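Uncharacterized protein (Staphylococcus aureus subsp. aureus, PDB 3QFK) is of unknown function but combines a two-metal calcineurin-like phosphoesterase domain with a 5'-nucleotidase-type C-terminal domain, the make-up of a putative 5'-nucleotidase. Local coordinates at residues F22-D27 / A260-G265; V203-G208 / I242-H247; P387-V392 / D496-G501. All coordinates share one frame; numbering follows the deposited sequence.

Contact 1: residues F22-D27 / A260-G265. With ZN (zinc ion), chain B.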
loop_
_atom_site.group_PDB
_atom_site.type_symbol
_atom_site.label_atom_id
_atom_site.label_comp_id
_atom_site.label_asym_id
_atom_site.label_seq_id
_atom_site.Cartn_x
_atom_site.Cartn_y
_atom_site.Cartn_z
ATOM N N PHE A 22 -19.721 14.331 6.551
ATOM C CA PHE A 22 -18.486 13.662 6.873
ATOM C C PHE A 22 -17.660 13.554 5.607
ATOM O O PHE A 22 -18.097 12.960 4.643
ATOM C CB PHE A 22 -18.745 12.254 7.399
ATOM C CG PHE A 22 -19.425 12.210 8.735
ATOM C CD1 PHE A 22 -20.810 12.235 8.825
ATOM C CD2 PHE A 22 -18.680 12.100 9.898
ATOM C CE1 PHE A 22 -21.443 12.174 10.055
ATOM C CE2 PHE A 22 -19.306 12.026 11.141
ATOM C CZ PHE A 22 -20.686 12.069 11.218
ATOM N N TYR A 23 -16.467 14.133 5.616
ATOM C CA TYR A 23 -15.590 14.062 4.491
ATOM C C TYR A 23 -14.437 13.147 4.832
ATOM O O TYR A 23 -13.873 13.242 5.936
ATOM C CB TYR A 23 -15.066 15.440 4.136
ATOM C CG TYR A 23 -16.130 16.396 3.643
ATOM C CD1 TYR A 23 -16.786 17.249 4.519
ATOM C CD2 TYR A 23 -16.421 16.496 2.288
ATOM C CE1 TYR A 23 -17.718 18.156 4.063
ATOM C CE2 TYR A 23 -17.344 17.391 1.823
ATOM C CZ TYR A 23 -17.988 18.229 2.734
ATOM O OH TYR A 23 -18.926 19.100 2.306
ATOM N N VAL A 24 -14.057 12.285 3.890
ATOM C CA VAL A 24 -12.984 11.358 4.161
ATOM C C VAL A 24 -12.009 11.191 3.018
ATOM O O VAL A 24 -12.404 11.153 1.841
ATOM C CB VAL A 24 -13.514 9.962 4.598
ATOM C CG1 VAL A 24 -14.251 9.283 3.486
ATOM C CG2 VAL A 24 -12.356 9.049 5.077
ATOM N N VAL A 25 -10.719 11.226 3.373
ATOM C CA VAL A 25 -9.669 10.917 2.444
ATOM C C VAL A 25 -9.011 9.664 2.999
ATOM O O VAL A 25 -9.086 9.381 4.204
ATOM C CB VAL A 25 -8.660 12.039 2.187
ATOM C CG1 VAL A 25 -9.369 13.181 1.433
ATOM C CG2 VAL A 25 -7.949 12.504 3.488
ATOM N N SER A 26 -8.455 8.865 2.115
ATOM C CA SER A 26 -7.784 7.661 2.540
ATOM C C SER A 26 -6.640 7.362 1.613
ATOM O O SER A 26 -6.637 7.769 0.459
ATOM C CB SER A 26 -8.752 6.474 2.535
ATOM O OG SER A 26 -8.121 5.308 3.042
ATOM N N ASP A 27 -5.647 6.674 2.142
ATOM C CA ASP A 27 -4.508 6.263 1.368
ATOM C C ASP A 27 -3.890 7.393 0.533
ATOM O O ASP A 27 -3.592 7.224 -0.655
ATOM C CB ASP A 27 -4.893 5.081 0.483
ATOM C CG ASP A 27 -5.339 3.882 1.276
ATOM O OD1 ASP A 27 -4.490 3.021 1.546
ATOM O OD2 ASP A 27 -6.526 3.791 1.658
ATOM N N ALA A 260 -24.348 3.487 4.938
ATOM C CA ALA A 260 -23.597 4.224 3.917
ATOM C C ALA A 260 -22.170 3.664 3.911
ATOM O O ALA A 260 -21.486 3.691 4.940
ATOM C CB ALA A 260 -23.588 5.697 4.213
ATOM N N VAL A 261 -21.743 3.131 2.767
ATOM C CA VAL A 261 -20.411 2.524 2.607
ATOM C C VAL A 261 -19.559 3.370 1.660
ATOM O O VAL A 261 -20.001 3.739 0.564
ATOM C CB VAL A 261 -20.513 1.092 2.062
ATOM C CG1 VAL A 261 -19.130 0.468 1.953
ATOM C CG2 VAL A 261 -21.402 0.249 2.937
ATOM N N ILE A 262 -18.344 3.694 2.097
ATOM C CA ILE A 262 -17.445 4.534 1.333
ATOM C C ILE A 262 -16.022 4.004 1.317
ATOM O O ILE A 262 -15.532 3.531 2.338
ATOM C CB ILE A 262 -17.329 5.931 1.988
ATOM C CG1 ILE A 262 -18.495 6.839 1.674
ATOM C CG2 ILE A 262 -16.090 6.674 1.448
ATOM C CD1 ILE A 262 -18.284 7.655 0.442
ATOM N N GLN A 263 -15.370 4.083 0.145
ATOM C CA GLN A 263 -13.934 3.810 -0.005
ATOM C C GLN A 263 -13.456 4.889 -1.018
ATOM O O GLN A 263 -13.810 4.841 -2.183
ATOM C CB GLN A 263 -13.606 2.375 -0.437
ATOM C CG GLN A 263 -12.103 2.088 -0.230
ATOM C CD GLN A 263 -11.690 0.646 -0.433
ATOM O OE1 GLN A 263 -10.713 0.387 -1.109
ATOM N NE2 GLN A 263 -12.405 -0.287 0.179
ATOM N N PRO A 264 -12.660 5.874 -0.567
ATOM C CA PRO A 264 -12.351 6.990 -1.467
ATOM C C PRO A 264 -11.043 6.937 -2.238
ATOM O O PRO A 264 -10.344 7.949 -2.339
ATOM C CB PRO A 264 -12.379 8.180 -0.496
ATOM C CG PRO A 264 -11.767 7.581 0.770
ATOM C CD PRO A 264 -12.064 6.099 0.762
ATOM N N GLY A 265 -10.694 5.774 -2.782
ATOM C CA GLY A 265 -9.519 5.665 -3.638
ATOM C C GLY A 265 -8.197 5.872 -2.960
ATOM O O GLY A 265 -7.982 5.417 -1.813
HETATM ZN ZN ZN B . -2.617 2.141 0.797
HETATM O O HOH W 1 -9.541 10.017 -0.685
HETATM O O HOH W 2 -8.552 3.113 -0.237
HETATM O O HOH W 3 -0.881 0.663 0.010
HETATM O O HOH W 4 -3.264 -0.121 0.966
#
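Val24 and Ser26 rest on Pro264 where the two beta sheets of the calcineurin-like phosphoesterase sandwich face each other. Strand 22-25 belongs to one sheet and strand 260-264 to the other; their axes lie 7.2 Å apart at 40°, and no direct hydrogen bond joins them. The apolar layer is small. Val24 CG1 lies 3.8 Å from Ile262 CG2, the two branches overlapping as they run in opposing senses; the Pro264 ring lies roughly perpendicular to Val24. Pro264 CG also packs 3.7 Å from Ser26 CB. Polar links run through water: one molecule accepts from Ser26 N and donates to Pro264 O, and a second donates both to Asp27 OD2 and to Gly265 O. Beyond the strand end lies the metal site. Ser26 OG, turned away from its own backbone N (chi1 -176°), donates over 2.6 Å to Asp27 OD2, meeting it from above the carboxylate plane. OD2 also accepts from His247 N, so three donors, serine, water and this amide, grip it while the other oxygen faces the metal. His29, Asp72 and His249 complete the protein ligands of the zinc ion, which Asp27 OD1 binds at 2.2 Å.

Contact 2: residues V203-G208 / I242-H247. With MN (manganese (II) ion), chain C.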
loop_
_atom_site.group_PDB
_atom_site.type_symbol
_atom_site.label_atom_id
_atom_site.label_comp_id
_atom_site.label_asym_id
_atom_site.label_seq_id
_atom_site.Cartn_x
_atom_site.Cartn_y
_atom_site.Cartn_z
ATOM N N VAL A 203 -20.313 5.273 13.539
ATOM C CA VAL A 203 -19.419 5.404 12.406
ATOM C C VAL A 203 -18.229 4.475 12.638
ATOM O O VAL A 203 -17.585 4.530 13.684
ATOM C CB VAL A 203 -18.904 6.856 12.263
ATOM C CG1 VAL A 203 -17.911 6.981 11.064
ATOM C CG2 VAL A 203 -20.090 7.846 12.146
ATOM N N VAL A 204 -17.988 3.574 11.694
ATOM C CA VAL A 204 -16.827 2.702 11.741
ATOM C C VAL A 204 -15.841 3.173 10.672
ATOM O O VAL A 204 -16.225 3.346 9.507
ATOM C CB VAL A 204 -17.203 1.254 11.439
ATOM C CG1 VAL A 204 -15.946 0.364 11.415
ATOM C CG2 VAL A 204 -18.220 0.744 12.462
ATOM N N CYS A 205 -14.595 3.420 11.074
ATOM C CA CYS A 205 -13.521 3.832 10.170
ATOM C C CYS A 205 -12.488 2.725 10.225
ATOM O O CYS A 205 -11.763 2.579 11.206
ATOM C CB CYS A 205 -12.882 5.162 10.586
ATOM S SG CYS A 205 -13.998 6.572 10.476
ATOM N N TYR A 206 -12.465 1.937 9.159
ATOM C CA TYR A 206 -11.639 0.757 9.048
ATOM C C TYR A 206 -10.643 0.879 7.931
ATOM O O TYR A 206 -11.028 1.095 6.783
ATOM C CB TYR A 206 -12.583 -0.425 8.780
ATOM C CG TYR A 206 -11.946 -1.763 8.481
ATOM C CD1 TYR A 206 -10.919 -2.266 9.279
ATOM C CD2 TYR A 206 -12.441 -2.575 7.451
ATOM C CE1 TYR A 206 -10.351 -3.537 9.024
ATOM C CE2 TYR A 206 -11.889 -3.844 7.187
ATOM C CZ TYR A 206 -10.860 -4.319 7.987
ATOM O OH TYR A 206 -10.318 -5.550 7.731
ATOM N N HIS A 207 -9.351 0.812 8.273
ATOM C CA HIS A 207 -8.339 0.802 7.264
ATOM C C HIS A 207 -8.201 -0.648 6.790
ATOM O O HIS A 207 -7.288 -1.387 7.196
ATOM C CB HIS A 207 -6.985 1.302 7.706
ATOM C CG HIS A 207 -6.059 1.435 6.553
ATOM N ND1 HIS A 207 -6.055 2.551 5.741
ATOM C CD2 HIS A 207 -5.223 0.537 5.969
ATOM C CE1 HIS A 207 -5.201 2.362 4.748
ATOM N NE2 HIS A 207 -4.689 1.149 4.861
ATOM N N GLY A 208 -9.179 -1.048 6.000
ATOM C CA GLY A 208 -9.246 -2.371 5.414
ATOM C C GLY A 208 -10.401 -2.295 4.440
ATOM O O GLY A 208 -11.156 -1.296 4.426
ATOM N N ILE A 242 -22.548 4.564 9.115
ATOM C CA ILE A 242 -21.523 4.914 8.125
ATOM C C ILE A 242 -20.333 3.946 8.274
ATOM O O ILE A 242 -19.800 3.778 9.388
ATOM C CB ILE A 242 -21.002 6.334 8.298
ATOM C CG1 ILE A 242 -22.156 7.352 8.354
ATOM C CG2 ILE A 242 -20.060 6.683 7.186
ATOM C CD1 ILE A 242 -21.684 8.786 8.627
ATOM N N PHE A 243 -19.960 3.294 7.165
ATOM C CA PHE A 243 -18.811 2.362 7.113
ATOM C C PHE A 243 -17.746 2.969 6.169
ATOM O O PHE A 243 -17.910 2.988 4.943
ATOM C CB PHE A 243 -19.259 0.964 6.649
ATOM C CG PHE A 243 -18.258 -0.132 6.947
ATOM C CD1 PHE A 243 -17.884 -0.409 8.250
ATOM C CD2 PHE A 243 -17.749 -0.929 5.953
ATOM C CE1 PHE A 243 -16.977 -1.417 8.535
ATOM C CE2 PHE A 243 -16.852 -1.945 6.247
ATOM C CZ PHE A 243 -16.469 -2.184 7.531
ATOM N N ILE A 244 -16.682 3.515 6.754
ATOM C CA ILE A 244 -15.613 4.161 5.995
ATOM C C ILE A 244 -14.515 3.141 5.872
ATOM O O ILE A 244 -14.139 2.531 6.870
ATOM C CB ILE A 244 -15.132 5.432 6.721
ATOM C CG1 ILE A 244 -16.204 6.517 6.593
ATOM C CG2 ILE A 244 -13.793 5.935 6.171
ATOM C CD1 ILE A 244 -15.961 7.720 7.484
ATOM N N THR A 245 -14.054 2.905 4.646
ATOM C CA THR A 245 -13.018 1.918 4.391
ATOM C C THR A 245 -11.870 2.488 3.563
ATOM O O THR A 245 -11.926 3.635 3.069
ATOM C CB THR A 245 -13.615 0.661 3.680
ATOM O OG1 THR A 245 -14.171 1.018 2.405
ATOM C CG2 THR A 245 -14.698 0.050 4.539
ATOM N N GLY A 246 -10.815 1.694 3.425
ATOM C CA GLY A 246 -9.635 2.103 2.653
ATOM C C GLY A 246 -8.844 0.863 2.322
ATOM O O GLY A 246 -9.429 -0.192 2.114
ATOM N N HIS A 247 -7.526 1.008 2.272
ATOM C CA HIS A 247 -6.585 -0.095 2.054
ATOM C C HIS A 247 -6.512 -0.693 0.636
ATOM O O HIS A 247 -5.428 -0.918 0.124
ATOM C CB HIS A 247 -6.831 -1.226 3.081
ATOM C CG HIS A 247 -5.827 -2.334 3.008
ATOM N ND1 HIS A 247 -4.487 -2.127 3.252
ATOM C CD2 HIS A 247 -5.964 -3.658 2.743
ATOM C CE1 HIS A 247 -3.834 -3.268 3.119
ATOM N NE2 HIS A 247 -4.710 -4.218 2.817
HETATM MN MN MN C . -3.166 -0.053 3.437
HETATM O O HOH W 4 -3.264 -0.121 0.966
#
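His207, at the C-terminal end of strand 201-207, and His247, in the loop that follows strand 242-244, converge on the manganese ion. His207 CG stands anti to the backbone N (chi1 -172°), sending the ring forward from CB toward the metal. On the ring, ND1 donates to Asn70 O, which would fix its rotation; CE1 lies 3.7 Å from His247 N, which sits over one face; CD2 is 3.7 Å from His247 CB. At the tip NE2 binds the manganese ion at 2.4 Å, near the edge of the His247 ring, whose ND1 binds the same ion at 2.5 Å. The two ring planes meet obliquely at 69°. Asp72 and Asn109 are the other protein ligands, and Glu226 holds His247 NE2. Behind the site the backbones form a parallel ladder, Val204 N to Ile242 O, Ile244 N to Val204 O and Tyr206 N to Ile244 O; further on, Gly246 N reaches Gly208 O over 3.2 Å. Val204 CG1 packs 3.5 Å from Phe243 CE1, and on the other face Cys205 SG touches Ile244 CD1. With helix 229-236, strands 201-207 and 242-244 form a beta-alpha-beta unit; Met232 covers Val204, Tyr206 and Phe243, and strand 155-163 flanks strand 201-207.

Contact 3: residues P387-V392 / D496-G501. With AKG (2-oxoglutaric acid), chain D.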
loop_
_atom_site.group_PDB
_atom_site.type_symbol
_atom_site.label_atom_id
_atom_site.label_comp_id
_atom_site.label_asym_id
_atom_site.label_seq_id
_atom_site.Cartn_x
_atom_site.Cartn_y
_atom_site.Cartn_z
ATOM N N PRO A 387 10.406 0.997 0.901
ATOM C CA PRO A 387 11.577 0.940 1.755
ATOM C C PRO A 387 11.894 -0.487 2.217
ATOM O O PRO A 387 12.111 -0.705 3.372
ATOM C CB PRO A 387 11.198 1.857 2.931
ATOM C CG PRO A 387 9.744 1.786 3.026
ATOM C CD PRO A 387 9.203 1.399 1.651
ATOM N N ASN A 388 11.956 -1.441 1.298
ATOM C CA ASN A 388 12.248 -2.817 1.661
ATOM C C ASN A 388 13.742 -3.055 1.810
ATOM O O ASN A 388 14.531 -2.503 1.055
ATOM C CB ASN A 388 11.757 -3.782 0.575
ATOM C CG ASN A 388 10.260 -3.652 0.282
ATOM O OD1 ASN A 388 9.489 -3.290 1.137
ATOM N ND2 ASN A 388 9.867 -3.967 -0.955
ATOM N N THR A 389 14.113 -3.882 2.784
ATOM C CA THR A 389 15.490 -4.325 2.938
ATOM C C THR A 389 15.460 -5.790 2.442
ATOM O O THR A 389 14.413 -6.266 1.956
ATOM C CB THR A 389 16.007 -4.192 4.361
ATOM O OG1 THR A 389 15.216 -4.996 5.232
ATOM C CG2 THR A 389 15.978 -2.708 4.829
ATOM N N PHE A 390 16.567 -6.519 2.563
ATOM C CA PHE A 390 16.607 -7.867 2.025
ATOM C C PHE A 390 17.125 -8.927 2.995
ATOM O O PHE A 390 17.801 -8.640 3.988
ATOM C CB PHE A 390 17.434 -7.864 0.727
ATOM C CG PHE A 390 16.929 -6.891 -0.296
ATOM C CD1 PHE A 390 17.310 -5.548 -0.241
ATOM C CD2 PHE A 390 16.035 -7.294 -1.280
ATOM C CE1 PHE A 390 16.812 -4.624 -1.146
ATOM C CE2 PHE A 390 15.536 -6.374 -2.214
ATOM C CZ PHE A 390 15.916 -5.045 -2.144
ATOM N N LYS A 391 16.769 -10.161 2.687
ATOM C CA LYS A 391 17.187 -11.318 3.452
ATOM C C LYS A 391 17.534 -12.470 2.530
ATOM O O LYS A 391 16.887 -12.659 1.502
ATOM C CB LYS A 391 16.073 -11.749 4.412
ATOM C CG LYS A 391 15.909 -10.775 5.619
ATOM C CD LYS A 391 14.946 -11.316 6.664
ATOM C CE LYS A 391 15.102 -10.567 8.022
ATOM N NZ LYS A 391 15.126 -9.093 7.824
ATOM N N VAL A 392 18.564 -13.229 2.899
ATOM C CA VAL A 392 18.964 -14.424 2.188
ATOM C C VAL A 392 18.440 -15.539 3.059
ATOM O O VAL A 392 18.777 -15.625 4.255
ATOM C CB VAL A 392 20.473 -14.583 2.029
ATOM C CG1 VAL A 392 20.769 -15.853 1.199
ATOM C CG2 VAL A 392 21.084 -13.374 1.367
ATOM N N ASP A 496 20.969 -10.954 6.736
ATOM C CA ASP A 496 20.055 -9.826 6.867
ATOM C C ASP A 496 20.762 -8.638 6.233
ATOM O O ASP A 496 21.717 -8.120 6.786
ATOM C CB ASP A 496 19.796 -9.580 8.359
ATOM C CG ASP A 496 18.770 -8.478 8.632
ATOM O OD1 ASP A 496 18.183 -7.889 7.694
ATOM O OD2 ASP A 496 18.543 -8.208 9.830
ATOM N N ILE A 497 20.307 -8.232 5.051
ATOM C CA ILE A 497 20.914 -7.121 4.325
ATOM C C ILE A 497 20.121 -5.850 4.598
ATOM O O ILE A 497 19.051 -5.624 4.010
ATOM C CB ILE A 497 20.964 -7.415 2.837
ATOM C CG1 ILE A 497 21.755 -8.714 2.595
ATOM C CG2 ILE A 497 21.598 -6.257 2.111
ATOM C CD1 ILE A 497 21.741 -9.199 1.173
ATOM N N GLN A 498 20.642 -5.031 5.502
ATOM C CA GLN A 498 19.969 -3.801 5.933
ATOM C C GLN A 498 20.248 -2.612 5.007
ATOM O O GLN A 498 20.701 -1.566 5.431
ATOM C CB GLN A 498 20.335 -3.473 7.388
ATOM C CG GLN A 498 19.754 -4.475 8.391
ATOM C CD GLN A 498 18.229 -4.384 8.485
ATOM O OE1 GLN A 498 17.650 -3.301 8.382
ATOM N NE2 GLN A 498 17.587 -5.506 8.724
ATOM N N VAL A 499 19.986 -2.807 3.727
ATOM C CA VAL A 499 20.145 -1.745 2.762
ATOM C C VAL A 499 18.838 -1.730 1.985
ATOM O O VAL A 499 18.419 -2.765 1.525
ATOM C CB VAL A 499 21.348 -2.001 1.829
ATOM C CG1 VAL A 499 21.472 -0.882 0.796
ATOM C CG2 VAL A 499 22.644 -2.146 2.642
ATOM N N GLU A 500 18.176 -0.577 1.876
ATOM C CA GLU A 500 16.920 -0.516 1.109
ATOM C C GLU A 500 17.188 -0.622 -0.402
ATOM O O GLU A 500 18.274 -0.279 -0.878
ATOM C CB GLU A 500 16.136 0.778 1.433
ATOM C CG GLU A 500 15.750 0.865 2.914
ATOM C CD GLU A 500 14.926 2.071 3.254
ATOM O OE1 GLU A 500 14.373 2.720 2.330
ATOM O OE2 GLU A 500 14.799 2.355 4.465
ATOM N N GLY A 501 16.180 -1.080 -1.140
ATOM C CA GLY A 501 16.280 -1.294 -2.583
ATOM C C GLY A 501 16.870 -0.163 -3.409
ATOM O O GLY A 501 17.749 -0.392 -4.250
HETATM C C1 AKG D . 1.846 -2.449 -1.004
HETATM O O1 AKG D . 1.745 -1.857 -2.098
HETATM O O2 AKG D . 0.904 -2.450 -0.185
HETATM C C2 AKG D . 3.086 -3.156 -0.651
HETATM O O5 AKG D . 3.273 -3.432 0.520
HETATM C C3 AKG D . 4.125 -3.523 -1.699
HETATM C C4 AKG D . 4.871 -4.824 -1.376
HETATM C C5 AKG D . 6.368 -4.612 -1.327
HETATM O O3 AKG D . 7.106 -5.236 -2.119
HETATM O O4 AKG D . 6.826 -3.822 -0.482
HETATM O O HOH W 5 16.605 -7.257 5.896
#
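Phe390 and Ile497 pair at the start of an antiparallel ladder between strand 390-396 and the edge strand 493-497 of the C-terminal domain sheet. Their side chains leave the same face, CB to CB, and the backbones exchange two hydrogen bonds: Phe390 N to Ile497 O, in the carbonyl plane, and Ile497 N to Phe390 O at 2.8 Å. With CG anti to its carbonyl carbon (chi1 -56°), the Phe390 ring presents its edge to the turn after the strand; Val499 O lies 3.5 Å from CD1 and Gly501 N 3.6 Å from CE1, both near the ring plane. Next along the ladder, Lys391 and Asp496 run together along the opposite face of the sheet. The lysine bends at its last torsion (chi4 48°), and NZ forms a salt bridge with Asp496 OD1 at 3.3 Å, its hydrogen bond weak. Gln498 NE2 grips both carboxylate oxygens from the syn side, and a water that accepts from Lys391 NZ also bonds Thr389 OG1 and lies close to Phe390 O and Asp496 OD1. Nearer the ligand, the Glu500 carboxylate lies alongside Pro387, OE1 3.3 Å from CB. Starting helix 501-511, Gly501 N donates to Asn388 O almost in line with the C=O bond, although its N-H is bent, at 139°. The CB of Asn388 points away from 496-501; ND2 bonds 2-oxoglutaric acid O4 at 3.1 Å, O3 weakly, and Tyr384 OH. The carbonyl tie is consistent with a fixed backbone at this pocket residue; Lys391 and Gln498 would stabilise ionised Asp496.

How the contacts relate
From the N terminus, strand 19-25 runs to the first metal ligand, and contact 1 closes a long loop when strand 259-264 returns more than 230 residues later. Contact 2 opens and closes within that loop, spanning a single beta-alpha-beta unit. The two touch: strands 242-244 and 259-264 are neighbours in one sheet, Ala260 O and Ile262 O probably accepting from Phe243 N and Thr245 N, and one water serves both metals. Contact 3 follows in series, with its centre more than 30 Å from the others on the far side of the chain's centre; it ties strands 390-396 and 493-497 in the C-terminal domain. 2-Oxoglutaric acid lies between the metal site and the C-terminal domain.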